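Local atomic coordinates of Phenylalanine/tyrosine ammonia-lyase (Rhodosporidium toruloides, PDB entry 1Y2M), a protein that catalyses the non-oxidative deamination of L-phenylalanine and L-tyrosine to trans-cinnamic acid and p-coumaric acid, the commitment step of phenylpropanoid metabolism. Residues Val519-Leu524 with Glu700-Gly705. Sequence-based numbering, arbitrary orientation.
Sequences VLSLLL and EAIKSG
Ile702 and Lys703 reach across to Ser521, where the last turn of helix 691-703 meets the long helix 506-560. Ile702 brings its two branches to different parts of the serine. Its CG2 is anti to the backbone N and lies 3.6 Å from Ser521 OG. The same methyl also touches Ser521 CB, at 3.9 Å. The longer branch, CG1 to CD1 of Ile702, carries its end methyl to within 3.8 Å of the backbone O of Ser521. Beyond it CD1 only just reaches Leu524, at the carbonyl carbon. The chain of Lys703 is bent at chi2, chi3 and chi4, which brings its CD alongside Ser521. CD of Lys703 packs 3.7 Å from Ser521 OG and 3.9 Å from Ser521 CB. Ser521 is thus met by carbon from two neighbouring residues. Its buried hydroxyl is satisfied within its own helix by a hydrogen bond to Asn517 O. The ammonium of Lys703 goes on to a salt bridge with Asp518, which ties the exposed edge of the contact to helix 506-560. Gly705, with phi 80°, is the first residue to leave helical phi/psi. Leu289 and Leu292 of helix 273-303 add to the apolar surroundings of Ser521 and Ile702. The arrangement is helix-to-helix packing near the centre of the folded subunit, away from the annotated sites. It sets a C-terminal helix against the long central helices characteristic of the mainly helical PAL/histidase fold.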
loop_
_atom_site.group_PDB
_atom_site.type_symbol
_atom_site.label_atom_id
_atom_site.label_comp_id
_atom_site.label_asym_id
_atom_site.label_seq_id
_atom_site.Cartn_x
_atom_site.Cartn_y
_atom_site.Cartn_z
ATOM N N VAL B 519 16.823 2.153 7.425
ATOM C CA VAL B 519 16.785 3.173 6.362
ATOM C C VAL B 519 16.752 4.560 6.914
ATOM O O VAL B 519 17.434 5.470 6.374
ATOM C CB VAL B 519 15.648 2.894 5.406
ATOM C CG1 VAL B 519 15.540 3.958 4.324
ATOM C CG2 VAL B 519 15.857 1.507 4.813
ATOM N N LEU B 520 15.959 4.774 7.967
ATOM C CA LEU B 520 15.916 6.113 8.584
ATOM C C LEU B 520 17.295 6.439 9.146
ATOM O O LEU B 520 17.696 7.604 9.111
ATOM C CB LEU B 520 14.859 6.217 9.683
ATOM C CG LEU B 520 14.652 7.618 10.284
ATOM C CD1 LEU B 520 14.494 8.732 9.256
ATOM C CD2 LEU B 520 13.432 7.692 11.206
ATOM N N SER B 521 18.033 5.453 9.690
ATOM C CA SER B 521 19.381 5.727 10.227
ATOM C C SER B 521 20.308 6.185 9.118
ATOM O O SER B 521 21.164 7.035 9.330
ATOM C CB SER B 521 19.936 4.504 10.907
ATOM O OG SER B 521 19.115 4.093 12.023
ATOM N N LEU B 522 20.155 5.605 7.936
ATOM C CA LEU B 522 20.987 6.049 6.794
ATOM C C LEU B 522 20.661 7.501 6.455
ATOM O O LEU B 522 21.560 8.310 6.200
ATOM C CB LEU B 522 20.677 5.200 5.546
ATOM C CG LEU B 522 21.116 3.731 5.581
ATOM C CD1 LEU B 522 20.521 2.918 4.456
ATOM C CD2 LEU B 522 22.629 3.651 5.543
ATOM N N LEU B 523 19.373 7.819 6.412
ATOM C CA LEU B 523 18.916 9.178 6.097
ATOM C C LEU B 523 19.395 10.167 7.146
ATOM O O LEU B 523 19.864 11.281 6.803
ATOM C CB LEU B 523 17.394 9.184 5.968
ATOM C CG LEU B 523 16.740 10.513 5.674
ATOM C CD1 LEU B 523 17.288 11.214 4.514
ATOM C CD2 LEU B 523 15.175 10.364 5.625
ATOM N N LEU B 524 19.205 9.827 8.424
ATOM C CA LEU B 524 19.561 10.792 9.463
ATOM C C LEU B 524 21.100 10.939 9.583
ATOM O O LEU B 524 21.608 12.025 9.896
ATOM C CB LEU B 524 18.907 10.451 10.801
ATOM C CG LEU B 524 17.381 10.535 10.737
ATOM C CD1 LEU B 524 16.860 10.478 12.165
ATOM C CD2 LEU B 524 16.825 11.770 10.035
ATOM N N GLU B 700 27.116 4.064 11.678
ATOM C CA GLU B 700 27.538 3.000 12.598
ATOM C C GLU B 700 27.351 3.411 14.051
ATOM O O GLU B 700 26.940 2.596 14.886
ATOM C CB GLU B 700 28.964 2.564 12.298
ATOM C CG GLU B 700 29.043 1.791 10.973
ATOM C CD GLU B 700 30.442 1.363 10.536
ATOM O OE1 GLU B 700 31.435 1.958 11.001
ATOM O OE2 GLU B 700 30.555 0.403 9.723
ATOM N N ALA B 701 27.616 4.684 14.348
ATOM C CA ALA B 701 27.365 5.247 15.674
ATOM C C ALA B 701 25.895 5.335 16.062
ATOM O O ALA B 701 25.555 5.270 17.244
ATOM C CB ALA B 701 28.033 6.611 15.799
ATOM N N ILE B 702 25.017 5.468 15.076
ATOM C CA ILE B 702 23.575 5.401 15.306
ATOM C C ILE B 702 23.204 3.939 15.598
ATOM O O ILE B 702 22.596 3.618 16.606
ATOM C CB ILE B 702 22.767 5.981 14.120
ATOM C CG1 ILE B 702 23.045 7.492 14.004
ATOM C CG2 ILE B 702 21.290 5.730 14.321
ATOM C CD1 ILE B 702 22.552 8.088 12.706
ATOM N N LYS B 703 23.596 3.040 14.714
ATOM C CA LYS B 703 23.156 1.640 14.830
ATOM C C LYS B 703 23.646 0.954 16.102
ATOM O O LYS B 703 22.907 0.154 16.713
ATOM C CB LYS B 703 23.562 0.848 13.584
ATOM C CG LYS B 703 22.949 1.242 12.283
ATOM C CD LYS B 703 21.400 1.194 12.244
ATOM C CE LYS B 703 20.794 -0.197 12.415
ATOM N NZ LYS B 703 21.240 -1.149 11.396
ATOM N N SER B 704 24.842 1.310 16.527
ATOM C CA SER B 704 25.457 0.746 17.729
ATOM C C SER B 704 24.858 1.349 18.995
ATOM O O SER B 704 25.088 0.814 20.075
ATOM C CB SER B 704 26.963 1.005 17.765
ATOM O OG SER B 704 27.215 2.395 18.019
ATOM N N GLY B 705 24.151 2.467 18.876
ATOM C CA GLY B 705 23.620 3.205 20.022
ATOM C C GLY B 705 24.662 4.097 20.698
ATOM O O GLY B 705 24.353 4.743 21.728
#